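Local coordinates for putative peptide ABC-transport system periplasmic peptide-binding protein (Campylobacter jejuni, PDB 4OEV), which binds nickel(II) outside the cytoplasmic membrane, here together with oxalate, and probably hands it to an ABC-type importer, at residues V33-T38 with K47-K52; V62-L67 with P115-I120; E89-P94 with G136-H141; F104-S109 with T121-Y126. One frame throughout, in Å; residues are numbered along the deposited sequence.

Following the chain from the N terminus, interaction 1 closes a short loop, bringing residues 33-38 back to 47-52 around the hairpin of strands 38-40 and 46-48. Strand 51-56 leads on to strand 62-67, which interaction 2 pairs with 115-120 in a four-stranded antiparallel sheet; Ala51 CB lies 3.5 Å from Ile65 CG2 where interactions 1 and 2 meet. Interaction 3 joins helix 81-92 to residues 136-141, so its span crosses that of interaction 2 and encloses the whole of interaction 4. Interaction 4, the open end of hairpin 107-114/117-122, also crosses interaction 2 and shares strand 117-122 with it. A backbone hydrogen bond between Ser35 and Met137 ties interaction 3 back to interaction 1.

Interaction 1 (V33-T38 with K47-K52)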
loop_
_atom_site.group_PDB
_atom_site.type_symbol
_atom_site.label_atom_id
_atom_site.label_comp_id
_atom_site.label_asym_id
_atom_site.label_seq_id
_atom_site.Cartn_x
_atom_site.Cartn_y
_atom_site.Cartn_z
ATOM N N VAL A 33 11.569 -8.683 10.759
ATOM C CA VAL A 33 12.970 -8.498 11.128
ATOM C C VAL A 33 13.232 -7.160 11.829
ATOM O O VAL A 33 14.088 -7.057 12.728
ATOM C CB VAL A 33 13.843 -8.627 9.848
ATOM C CG1 VAL A 33 15.314 -8.415 10.131
ATOM C CG2 VAL A 33 13.596 -9.988 9.194
ATOM N N PHE A 34 12.499 -6.124 11.436
ATOM C CA PHE A 34 12.790 -4.782 11.960
ATOM C C PHE A 34 11.668 -4.263 12.830
ATOM O O PHE A 34 10.536 -4.779 12.774
ATOM C CB PHE A 34 13.039 -3.807 10.812
ATOM C CG PHE A 34 14.203 -4.187 9.958
ATOM C CD1 PHE A 34 15.476 -3.712 10.259
ATOM C CD2 PHE A 34 14.042 -5.042 8.883
ATOM C CE1 PHE A 34 16.569 -4.081 9.479
ATOM C CE2 PHE A 34 15.119 -5.419 8.093
ATOM C CZ PHE A 34 16.393 -4.923 8.384
ATOM N N SER A 35 11.988 -3.278 13.662
ATOM C CA SER A 35 10.955 -2.565 14.382
ATOM C C SER A 35 11.330 -1.116 14.423
ATOM O O SER A 35 12.524 -0.780 14.349
ATOM C CB SER A 35 10.763 -3.135 15.789
ATOM O OG SER A 35 11.965 -3.007 16.512
ATOM N N GLY A 36 10.316 -0.267 14.597
ATOM C CA GLY A 36 10.472 1.168 14.523
ATOM C C GLY A 36 10.308 1.811 15.880
ATOM O O GLY A 36 10.121 1.114 16.897
ATOM N N LEU A 37 10.416 3.137 15.900
ATOM C CA LEU A 37 10.233 3.912 17.113
ATOM C C LEU A 37 8.809 3.844 17.605
ATOM O O LEU A 37 8.564 3.924 18.814
ATOM C CB LEU A 37 10.626 5.377 16.889
ATOM C CG LEU A 37 12.070 5.564 16.467
ATOM C CD1 LEU A 37 12.417 7.069 16.339
ATOM C CD2 LEU A 37 12.987 4.849 17.497
ATOM N N THR A 38 7.868 3.750 16.664
ATOM C CA THR A 38 6.471 3.661 17.016
ATOM C C THR A 38 5.839 2.423 16.386
ATOM O O THR A 38 6.425 1.777 15.508
ATOM C CB THR A 38 5.696 4.917 16.575
ATOM O OG1 THR A 38 5.750 5.047 15.159
ATOM C CG2 THR A 38 6.297 6.197 17.183
ATOM N N LYS A 47 1.430 3.712 19.315
ATOM C CA LYS A 47 1.971 3.288 20.611
ATOM C C LYS A 47 3.475 3.304 20.561
ATOM O O LYS A 47 4.060 3.121 19.499
ATOM C CB LYS A 47 1.520 1.875 21.000
ATOM C CG LYS A 47 0.035 1.701 21.218
ATOM C CD LYS A 47 -0.477 2.485 22.414
ATOM C CE LYS A 47 -1.936 2.122 22.690
ATOM N NZ LYS A 47 -2.531 2.939 23.787
ATOM N N PRO A 48 4.119 3.461 21.739
ATOM C CA PRO A 48 5.586 3.418 21.789
ATOM C C PRO A 48 6.114 2.061 21.353
ATOM O O PRO A 48 5.472 1.024 21.627
ATOM C CB PRO A 48 5.906 3.683 23.264
ATOM C CG PRO A 48 4.687 4.300 23.819
ATOM C CD PRO A 48 3.515 3.830 23.024
ATOM N N ASP A 49 7.258 2.052 20.676
ATOM C CA ASP A 49 7.889 0.781 20.363
ATOM C C ASP A 49 9.356 0.872 20.739
ATOM O O ASP A 49 9.680 0.714 21.902
ATOM C CB ASP A 49 7.714 0.377 18.881
ATOM C CG ASP A 49 8.117 -1.078 18.656
ATOM O OD1 ASP A 49 8.730 -1.629 19.626
ATOM O OD2 ASP A 49 7.868 -1.657 17.570
ATOM N N LEU A 50 10.252 1.173 19.808
ATOM C CA LEU A 50 11.652 1.339 20.224
ATOM C C LEU A 50 11.799 2.613 21.018
ATOM O O LEU A 50 12.708 2.734 21.876
ATOM C CB LEU A 50 12.602 1.354 19.032
ATOM C CG LEU A 50 12.852 0.015 18.333
ATOM C CD1 LEU A 50 13.756 0.239 17.101
ATOM C CD2 LEU A 50 13.453 -1.025 19.287
ATOM N N ALA A 51 10.909 3.566 20.781
ATOM C CA ALA A 51 10.929 4.805 21.563
ATOM C C ALA A 51 9.946 4.708 22.737
ATOM O O ALA A 51 8.803 4.298 22.532
ATOM C CB ALA A 51 10.611 6.003 20.688
ATOM N N LYS A 52 10.396 5.052 23.960
ATOM C CA LYS A 52 9.526 5.044 25.145
ATOM C C LYS A 52 8.503 6.195 25.177
ATOM O O LYS A 52 7.361 6.009 25.608
ATOM C CB LYS A 52 10.377 5.139 26.466
ATOM C CG LYS A 52 11.363 3.997 26.731
ATOM C CD LYS A 52 12.170 4.159 28.063
ATOM C CE LYS A 52 12.752 2.783 28.534
ATOM N NZ LYS A 52 13.339 2.705 29.915
HETATM O O HOH W 1 7.787 -0.950 14.837
#
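Leu37 O takes two backbone N-H groups of the 47-52 segment where the beta hairpin of strands 38-40 and 46-48 opens and the chain turns into strand 51-56. Asp49 N lies 2.9 Å from Leu37 O, above the carbonyl plane, whereas Ala51 N reaches the same oxygen in plane, on a lone pair, at 3.1 Å. A third bond runs from Leu50 N to Gly36 O (2.9 Å). The Leu37 side chain stands beside its own backbone N (chi1 -60°), which lays CD2 against Leu50 CB at 3.8 Å with the two leucines crossing at about a right angle. Leu37 CB meets Ala51 CB at 3.9 Å, and Leu37 and Ala51 both touch Ile65 and Leu67 of strand 62-67. Asp49 has its carboxylate swung away from its backbone N (chi1 -168°). Asp49 OD2 accepts from water 1 at 2.8 Å; the same water accepts from Gly36 N and donates to Thr38 O, while Tyr183 OH is bonded to OD1. Thr160 and Tyr183 likewise engage the hydroxyl of buried Ser35. Beside that hydroxyl, Leu50 CG comes within 3.6 Å of Ser35 OG, and one leucine methyl, Leu50 CD1, sits 3.2 Å from Ser35 O.

Interaction 2 (V62-L67 with P115-I120); sequences VYDIFL and PSHVKI
Val62, just ahead of the first paired residue, sets its CG1 methyl 3.2 Å from Lys119 NZ; the lysine chain is extended up to a bend at its last torsion, which turns NZ toward the valine. Tyr63 follows as a hydrogen-bonded pair with Ile120: Tyr63 N lies 2.8 Å from Ile120 O and a matching bond returns from Ile120 N to Tyr63 O, while the tyrosine ring leads off to an edge-to-face meeting with Phe129. Asp64 turns to the other face of the sheet, where His117 NE2 donates to Asp64 OD1 at 2.7 Å. The histidine comes from the anti side of that oxygen, 24° out of the carboxylate plane, and the oxygen lies near the imidazole plane; the two flat groups are turned 44° against each other. These strands form the central pair of a four-stranded antiparallel sheet, with strand 51-56 beyond 62-67 and strand 107-114 beyond 117-122. Ile65 N continues the register with a bond to Val118 O (2.9 Å), and Val118 N answers to Ile65 O. On this buried face Ile65 CD1 meets Ile120 CD1 at 3.6 Å, and helix 81-92 packs over Val118 and Ile120. Phe66 shares the opposite face with Asp64 and His117. Its ring forms an offset stack on the imidazole, centroids 4.5 Å apart and planes at 24°, with Phe66 CE1 above the middle of the histidine ring. Leu67 N then bonds Ser116 O at 2.8 Å, arriving above the carbonyl plane, and its side chain packs on Val84.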
loop_
_atom_site.group_PDB
_atom_site.type_symbol
_atom_site.label_atom_id
_atom_site.label_comp_id
_atom_site.label_asym_id
_atom_site.label_seq_id
_atom_site.Cartn_x
_atom_site.Cartn_y
_atom_site.Cartn_z
ATOM N N VAL A 62 9.857 20.686 16.259
ATOM C CA VAL A 62 10.885 19.994 17.052
ATOM C C VAL A 62 10.375 18.762 17.804
ATOM O O VAL A 62 9.397 18.838 18.561
ATOM C CB VAL A 62 11.536 20.954 18.062
ATOM C CG1 VAL A 62 12.435 20.197 19.008
ATOM C CG2 VAL A 62 12.341 22.014 17.322
ATOM N N TYR A 63 11.066 17.643 17.596
ATOM C CA TYR A 63 10.688 16.342 18.186
ATOM C C TYR A 63 11.745 15.882 19.135
ATOM O O TYR A 63 12.858 15.571 18.708
ATOM C CB TYR A 63 10.511 15.256 17.109
ATOM C CG TYR A 63 9.255 15.393 16.282
ATOM C CD1 TYR A 63 8.264 14.424 16.326
ATOM C CD2 TYR A 63 9.055 16.494 15.470
ATOM C CE1 TYR A 63 7.106 14.540 15.570
ATOM C CE2 TYR A 63 7.906 16.633 14.735
ATOM C CZ TYR A 63 6.938 15.648 14.779
ATOM O OH TYR A 63 5.791 15.819 14.056
ATOM N N ASP A 64 11.384 15.771 20.413
ATOM C CA ASP A 64 12.285 15.183 21.389
ATOM C C ASP A 64 11.852 13.750 21.611
ATOM O O ASP A 64 10.733 13.521 22.073
ATOM C CB ASP A 64 12.268 15.944 22.717
ATOM C CG ASP A 64 13.061 17.246 22.664
ATOM O OD1 ASP A 64 14.307 17.186 22.709
ATOM O OD2 ASP A 64 12.423 18.317 22.610
ATOM N N ILE A 65 12.698 12.794 21.232
ATOM C CA ILE A 65 12.313 11.380 21.329
ATOM C C ILE A 65 13.196 10.622 22.335
ATOM O O ILE A 65 14.424 10.702 22.255
ATOM C CB ILE A 65 12.372 10.685 19.986
ATOM C CG1 ILE A 65 11.499 11.439 18.993
ATOM C CG2 ILE A 65 11.916 9.228 20.119
ATOM C CD1 ILE A 65 11.277 10.692 17.712
ATOM N N PHE A 66 12.554 9.899 23.260
ATOM C CA PHE A 66 13.232 9.146 24.335
ATOM C C PHE A 66 13.119 7.620 24.114
ATOM O O PHE A 66 12.016 7.066 23.964
ATOM C CB PHE A 66 12.646 9.575 25.681
ATOM C CG PHE A 66 12.723 11.063 25.904
ATOM C CD1 PHE A 66 13.882 11.652 26.395
ATOM C CD2 PHE A 66 11.645 11.872 25.606
ATOM C CE1 PHE A 66 13.960 13.034 26.562
ATOM C CE2 PHE A 66 11.700 13.229 25.761
ATOM C CZ PHE A 66 12.866 13.827 26.252
ATOM N N LEU A 67 14.274 6.961 24.064
ATOM C CA LEU A 67 14.367 5.574 23.599
ATOM C C LEU A 67 14.432 4.529 24.707
ATOM O O LEU A 67 14.866 4.855 25.812
ATOM C CB LEU A 67 15.606 5.437 22.733
ATOM C CG LEU A 67 15.683 6.557 21.685
ATOM C CD1 LEU A 67 16.966 6.441 20.936
ATOM C CD2 LEU A 67 14.463 6.390 20.726
ATOM N N PRO A 115 22.242 9.270 25.393
ATOM C CA PRO A 115 22.209 7.984 24.668
ATOM C C PRO A 115 20.809 7.398 24.386
ATOM O O PRO A 115 20.659 6.410 23.648
ATOM C CB PRO A 115 23.002 7.064 25.601
ATOM C CG PRO A 115 23.978 8.002 26.271
ATOM C CD PRO A 115 23.204 9.255 26.514
ATOM N N SER A 116 19.801 8.007 25.004
ATOM C CA SER A 116 18.397 7.605 24.880
ATOM C C SER A 116 17.507 8.787 24.488
ATOM O O SER A 116 16.309 8.752 24.722
ATOM C CB SER A 116 17.929 7.018 26.221
ATOM O OG SER A 116 18.599 5.803 26.470
ATOM N N HIS A 117 18.113 9.850 23.949
ATOM C CA HIS A 117 17.422 11.103 23.658
ATOM C C HIS A 117 17.926 11.668 22.329
ATOM O O HIS A 117 19.098 12.036 22.209
ATOM C CB HIS A 117 17.667 12.160 24.750
ATOM C CG HIS A 117 16.954 13.469 24.530
ATOM N ND1 HIS A 117 17.258 14.611 25.252
ATOM C CD2 HIS A 117 15.919 13.805 23.720
ATOM C CE1 HIS A 117 16.477 15.604 24.860
ATOM N NE2 HIS A 117 15.647 15.137 23.938
ATOM N N VAL A 118 17.036 11.747 21.344
ATOM C CA VAL A 118 17.384 12.440 20.090
ATOM C C VAL A 118 16.450 13.626 19.954
ATOM O O VAL A 118 15.327 13.632 20.456
ATOM C CB VAL A 118 17.349 11.545 18.830
ATOM C CG1 VAL A 118 18.349 10.397 18.976
ATOM C CG2 VAL A 118 15.918 11.049 18.505
ATOM N N LYS A 119 16.983 14.690 19.370
ATOM C CA LYS A 119 16.234 15.900 19.152
ATOM C C LYS A 119 16.212 16.087 17.641
ATOM O O LYS A 119 17.237 16.420 17.046
ATOM C CB LYS A 119 16.900 17.082 19.857
ATOM C CG LYS A 119 16.146 18.394 19.820
ATOM C CD LYS A 119 17.027 19.487 20.453
ATOM C CE LYS A 119 16.205 20.623 21.007
ATOM N NZ LYS A 119 15.378 21.204 19.907
ATOM N N ILE A 120 15.040 15.897 17.047
ATOM C CA ILE A 120 14.878 15.992 15.601
ATOM C C ILE A 120 14.261 17.331 15.306
ATOM O O ILE A 120 13.236 17.689 15.875
ATOM C CB ILE A 120 13.978 14.854 15.051
ATOM C CG1 ILE A 120 14.518 13.501 15.476
ATOM C CG2 ILE A 120 13.843 14.954 13.505
ATOM C CD1 ILE A 120 13.479 12.376 15.395
#

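Interaction 3 (E89-P94 with G136-H141)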
loop_
_atom_site.group_PDB
_atom_site.type_symbol
_atom_site.label_atom_id
_atom_site.label_comp_id
_atom_site.label_asym_id
_atom_site.label_seq_id
_atom_site.Cartn_x
_atom_site.Cartn_y
_atom_site.Cartn_z
ATOM N N GLU A 89 18.842 9.783 8.812
ATOM C CA GLU A 89 19.707 10.401 7.825
ATOM C C GLU A 89 19.835 9.546 6.568
ATOM O O GLU A 89 19.917 10.082 5.434
ATOM C CB GLU A 89 21.072 10.683 8.453
ATOM C CG GLU A 89 20.951 11.821 9.397
ATOM C CD GLU A 89 22.262 12.194 10.092
ATOM O OE1 GLU A 89 23.290 11.493 9.949
ATOM O OE2 GLU A 89 22.227 13.223 10.769
ATOM N N ALA A 90 19.766 8.231 6.765
ATOM C CA ALA A 90 19.890 7.290 5.675
ATOM C C ALA A 90 18.709 7.398 4.704
ATOM O O ALA A 90 18.940 7.395 3.508
ATOM C CB ALA A 90 20.000 5.855 6.197
ATOM N N PHE A 91 17.488 7.541 5.228
ATOM C CA PHE A 91 16.253 7.650 4.438
ATOM C C PHE A 91 16.213 8.966 3.654
ATOM O O PHE A 91 15.626 9.036 2.581
ATOM C CB PHE A 91 15.031 7.576 5.337
ATOM C CG PHE A 91 14.957 6.298 6.186
ATOM C CD1 PHE A 91 15.535 5.099 5.757
ATOM C CD2 PHE A 91 14.332 6.327 7.416
ATOM C CE1 PHE A 91 15.432 3.926 6.517
ATOM C CE2 PHE A 91 14.251 5.160 8.221
ATOM C CZ PHE A 91 14.815 3.964 7.767
ATOM N N LYS A 92 16.836 10.021 4.179
ATOM C CA LYS A 92 16.720 11.298 3.476
ATOM C C LYS A 92 17.954 11.620 2.667
ATOM O O LYS A 92 18.000 12.659 2.030
ATOM C CB LYS A 92 16.436 12.441 4.439
ATOM C CG LYS A 92 17.585 12.752 5.425
ATOM C CD LYS A 92 17.291 14.023 6.199
ATOM C CE LYS A 92 18.533 14.504 7.001
ATOM N NZ LYS A 92 18.897 15.922 6.646
ATOM N N ASN A 93 18.944 10.732 2.666
ATOM C CA ASN A 93 20.120 10.905 1.803
ATOM C C ASN A 93 19.773 10.522 0.388
ATOM O O ASN A 93 19.400 9.366 0.131
ATOM C CB ASN A 93 21.304 10.077 2.326
ATOM C CG ASN A 93 22.616 10.402 1.636
ATOM O OD1 ASN A 93 22.663 10.633 0.424
ATOM N ND2 ASN A 93 23.695 10.452 2.418
ATOM N N PRO A 94 19.857 11.494 -0.549
ATOM C CA PRO A 94 19.438 11.186 -1.920
ATOM C C PRO A 94 20.234 10.046 -2.568
ATOM O O PRO A 94 19.694 9.315 -3.400
ATOM C CB PRO A 94 19.700 12.514 -2.684
ATOM C CG PRO A 94 19.701 13.588 -1.635
ATOM C CD PRO A 94 20.309 12.896 -0.405
ATOM N N GLY A 136 11.081 0.533 10.227
ATOM C CA GLY A 136 12.139 -0.132 10.971
ATOM C C GLY A 136 13.371 0.753 11.112
ATOM O O GLY A 136 13.612 1.608 10.255
ATOM N N MET A 137 14.125 0.586 12.213
ATOM C CA MET A 137 15.433 1.250 12.375
ATOM C C MET A 137 16.542 0.329 11.812
ATOM O O MET A 137 16.393 -0.908 11.781
ATOM C CB MET A 137 15.674 1.622 13.842
ATOM C CG MET A 137 14.726 2.700 14.412
ATOM S SD MET A 137 14.951 4.331 13.666
ATOM C CE MET A 137 13.657 4.177 12.399
ATOM N N LEU A 138 17.576 0.938 11.257
ATOM C CA LEU A 138 18.715 0.225 10.680
ATOM C C LEU A 138 19.905 0.215 11.658
ATOM O O LEU A 138 20.032 1.135 12.460
ATOM C CB LEU A 138 19.192 0.887 9.398
ATOM C CG LEU A 138 18.173 0.896 8.252
ATOM C CD1 LEU A 138 18.673 1.841 7.184
ATOM C CD2 LEU A 138 18.069 -0.507 7.746
ATOM N N PRO A 139 20.782 -0.797 11.541
ATOM C CA PRO A 139 21.972 -0.877 12.400
ATOM C C PRO A 139 23.180 -0.141 11.846
ATOM O O PRO A 139 23.847 -0.598 10.913
ATOM C CB PRO A 139 22.231 -2.384 12.482
ATOM C CG PRO A 139 21.667 -2.955 11.213
ATOM C CD PRO A 139 20.518 -2.077 10.848
ATOM N N LYS A 140 23.466 0.996 12.465
ATOM C CA LYS A 140 24.656 1.782 12.129
ATOM C C LYS A 140 25.917 0.933 12.091
ATOM O O LYS A 140 26.679 1.001 11.133
ATOM C CB LYS A 140 24.811 2.926 13.114
ATOM C CG LYS A 140 26.066 3.769 12.925
ATOM C CD LYS A 140 25.946 5.031 13.726
ATOM C CE LYS A 140 27.139 5.967 13.535
ATOM N NZ LYS A 140 28.326 5.450 14.262
ATOM N N HIS A 141 26.111 0.078 13.099
ATOM C CA HIS A 141 27.382 -0.638 13.220
ATOM C C HIS A 141 27.646 -1.627 12.091
ATOM O O HIS A 141 28.792 -2.104 11.965
ATOM C CB HIS A 141 27.470 -1.378 14.578
ATOM C CG HIS A 141 26.554 -2.553 14.683
ATOM N ND1 HIS A 141 25.284 -2.455 15.207
ATOM C CD2 HIS A 141 26.716 -3.851 14.328
ATOM C CE1 HIS A 141 24.699 -3.645 15.170
ATOM N NE2 HIS A 141 25.544 -4.510 14.634
#
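Buried apolar packing joins Phe91 and Ala90, near the C-terminal end of helix 81-92, to the irregular chain Gly136-Leu138 that precedes helix 140-143. The area lost to solvent is modest, 144 Å² over both sides, and the backbones stay well apart: the nearest CA atoms, those of Ala90 and Leu138, are 8.7 Å from each other. Side chains, together with the carbonyl of Gly136, span the gap. Phe91 leans across with its CG beside the backbone N (chi1 -57°), bringing the far end of the ring to the loop. Leu138 points the opposite way to meet it, and its CD1 methyl lies 3.9 Å from Phe91 CE1. That same methyl touches Ala90 CB at 4.3 Å, so one branch of the leucine bridges two successive helical residues. At the ring edge, Gly136 O sits in the ring plane, 3.6 Å from Phe91 CZ; this carbonyl oxygen is buried and finds no hydrogen-bond partner in the model, so the aromatic C-H edge is its neighbour here. Met137 points its CB away, but its first two torsions fold the chain back until the terminal CE methyl is 4.3 Å from Phe91 CE2, also near the ring plane. Polar links from the same helix hold the loop beside this patch: Ser87 OG bonds Leu138 N, and Asp83 OD1 bonds Lys140 N. The Phe91 ring also meets that of Phe104. Helix 81-92 packs on Val118 and Ile120 too, tying the loop to a helix-on-sheet layer, probably part of the additional domain that distinguishes family 5 binding proteins from smaller periplasmic ones.

Interaction 4 (F104-S109 with T121-Y126)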
loop_
_atom_site.group_PDB
_atom_site.type_symbol
_atom_site.label_atom_id
_atom_site.label_comp_id
_atom_site.label_asym_id
_atom_site.label_seq_id
_atom_site.Cartn_x
_atom_site.Cartn_y
_atom_site.Cartn_z
ATOM N N PHE A 104 10.924 11.534 4.914
ATOM C CA PHE A 104 12.043 12.071 5.742
ATOM C C PHE A 104 12.799 13.263 5.189
ATOM O O PHE A 104 13.710 13.763 5.866
ATOM C CB PHE A 104 13.037 10.942 6.022
ATOM C CG PHE A 104 12.432 9.828 6.807
ATOM C CD1 PHE A 104 11.679 8.842 6.166
ATOM C CD2 PHE A 104 12.539 9.787 8.185
ATOM C CE1 PHE A 104 11.069 7.830 6.895
ATOM C CE2 PHE A 104 11.947 8.750 8.923
ATOM C CZ PHE A 104 11.207 7.778 8.280
ATOM N N GLU A 105 12.423 13.750 3.998
ATOM C CA GLU A 105 13.122 14.876 3.357
ATOM C C GLU A 105 13.012 16.147 4.165
ATOM O O GLU A 105 13.815 17.079 4.022
ATOM C CB GLU A 105 12.570 15.150 1.941
ATOM C CG GLU A 105 11.065 15.506 1.954
ATOM C CD GLU A 105 10.507 15.763 0.558
ATOM O OE1 GLU A 105 11.355 15.997 -0.335
ATOM O OE2 GLU A 105 9.255 15.637 0.339
ATOM N N ASP A 106 11.998 16.197 5.009
ATOM C CA ASP A 106 11.701 17.392 5.753
ATOM C C ASP A 106 12.474 17.514 7.086
ATOM O O ASP A 106 12.268 18.458 7.858
ATOM C CB ASP A 106 10.218 17.422 6.013
ATOM C CG ASP A 106 9.791 18.677 6.706
ATOM O OD1 ASP A 106 10.264 19.765 6.307
ATOM O OD2 ASP A 106 9.082 18.548 7.726
ATOM N N ILE A 107 13.392 16.590 7.326
ATOM C CA ILE A 107 14.213 16.623 8.536
ATOM C C ILE A 107 15.419 17.509 8.316
ATOM O O ILE A 107 16.208 17.272 7.393
ATOM C CB ILE A 107 14.669 15.232 8.904
ATOM C CG1 ILE A 107 13.447 14.426 9.281
ATOM C CG2 ILE A 107 15.709 15.282 10.097
ATOM C CD1 ILE A 107 13.680 13.017 9.207
ATOM N N LYS A 108 15.555 18.545 9.139
ATOM C CA LYS A 108 16.680 19.436 9.013
ATOM C C LYS A 108 17.919 18.929 9.753
ATOM O O LYS A 108 19.017 18.944 9.198
ATOM C CB LYS A 108 16.311 20.813 9.522
ATOM C CG LYS A 108 17.472 21.825 9.433
ATOM C CD LYS A 108 16.963 23.159 9.818
ATOM C CE LYS A 108 18.085 24.186 9.727
ATOM N NZ LYS A 108 17.546 25.551 9.931
ATOM N N SER A 109 17.732 18.471 10.995
ATOM C CA SER A 109 18.822 17.984 11.827
ATOM C C SER A 109 18.335 16.940 12.826
ATOM O O SER A 109 17.181 17.007 13.297
ATOM C CB SER A 109 19.469 19.134 12.608
ATOM O OG SER A 109 18.494 19.702 13.474
ATOM N N THR A 121 14.903 18.093 14.430
ATOM C CA THR A 121 14.351 19.365 14.023
ATOM C C THR A 121 13.988 19.338 12.525
ATOM O O THR A 121 14.729 18.837 11.666
ATOM C CB THR A 121 15.327 20.553 14.316
ATOM O OG1 THR A 121 15.507 20.678 15.733
ATOM C CG2 THR A 121 14.761 21.844 13.775
ATOM N N LEU A 122 12.830 19.892 12.241
ATOM C CA LEU A 122 12.276 19.841 10.882
ATOM C C LEU A 122 12.307 21.214 10.234
ATOM O O LEU A 122 12.272 22.224 10.922
ATOM C CB LEU A 122 10.856 19.336 10.908
ATOM C CG LEU A 122 10.471 17.984 11.499
ATOM C CD1 LEU A 122 8.957 17.847 11.332
ATOM C CD2 LEU A 122 11.234 16.901 10.761
ATOM N N PHE A 123 12.306 21.260 8.904
ATOM C CA PHE A 123 12.229 22.553 8.207
ATOM C C PHE A 123 10.836 23.188 8.360
ATOM O O PHE A 123 10.693 24.402 8.534
ATOM C CB PHE A 123 12.532 22.385 6.718
ATOM C CG PHE A 123 13.940 21.993 6.406
ATOM C CD1 PHE A 123 14.969 22.907 6.510
ATOM C CD2 PHE A 123 14.226 20.710 5.962
ATOM C CE1 PHE A 123 16.257 22.547 6.199
ATOM C CE2 PHE A 123 15.521 20.341 5.661
ATOM C CZ PHE A 123 16.532 21.263 5.778
ATOM N N LYS A 124 9.809 22.357 8.209
ATOM C CA LYS A 124 8.425 22.787 8.301
ATOM C C LYS A 124 7.646 21.656 8.981
ATOM O O LYS A 124 8.137 20.532 9.059
ATOM C CB LYS A 124 7.883 23.142 6.906
ATOM C CG LYS A 124 8.224 22.155 5.840
ATOM C CD LYS A 124 8.005 22.728 4.453
ATOM C CE LYS A 124 9.241 22.519 3.589
ATOM N NZ LYS A 124 8.898 22.314 2.130
ATOM N N PRO A 125 6.431 21.936 9.481
ATOM C CA PRO A 125 5.746 20.852 10.211
ATOM C C PRO A 125 5.462 19.656 9.301
ATOM O O PRO A 125 5.242 19.856 8.106
ATOM C CB PRO A 125 4.431 21.509 10.676
ATOM C CG PRO A 125 4.665 23.019 10.541
ATOM C CD PRO A 125 5.622 23.169 9.406
ATOM N N TYR A 126 5.455 18.444 9.867
ATOM C CA TYR A 126 5.098 17.232 9.138
ATOM C C TYR A 126 4.452 16.320 10.147
ATOM O O TYR A 126 5.117 15.453 10.714
ATOM C CB TYR A 126 6.331 16.572 8.486
ATOM C CG TYR A 126 5.999 15.388 7.610
ATOM C CD1 TYR A 126 5.133 15.514 6.502
ATOM C CD2 TYR A 126 6.540 14.139 7.882
ATOM C CE1 TYR A 126 4.812 14.409 5.737
ATOM C CE2 TYR A 126 6.251 13.066 7.129
ATOM C CZ TYR A 126 5.388 13.188 6.035
ATOM O OH TYR A 126 5.094 12.075 5.292
HETATM O O HOH W 2 17.478 19.035 15.939
#
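Thr121 O is gripped by two consecutive backbone N-H groups, Lys108 N at 2.7 Å and Ser109 N at 3.1 Å, and this defines a classic beta bulge near the open end of the hairpin of strands 107-114 and 117-122. Within the same pair, Thr121 N returns a bond to Ser109 O (2.8 Å), and water 2 bridges the hydroxyls Ser109 OG and Thr121 OG1. On the turn side of the bulge Ile107 pairs with Leu122, and Asp106, within the type I turn Phe104-Ile107, adds a bond from Phe123 N to Asp106 O (3.0 Å). Its carboxylate, lying anti to the residue's nitrogen (chi1 -176°), reaches one residue further along the partner chain, where Asp106 OD1 uses its syn lone pair to accept from Lys124 N at 3.2 Å. Lys108, the first residue of the bulge, points its CB toward the other strand. Its aliphatic chain crosses the Phe123 ring at about a right angle, with Lys108 CB 3.7 Å from the ring centroid and only 9° off the normal: a CH-pi contact over the face. Lys108 CG follows at 3.5 Å from Phe123 CE1. On the buried side, near Phe129 and Ile88, Ile107 CG1 packs against Leu122 CD2 at 3.6 Å.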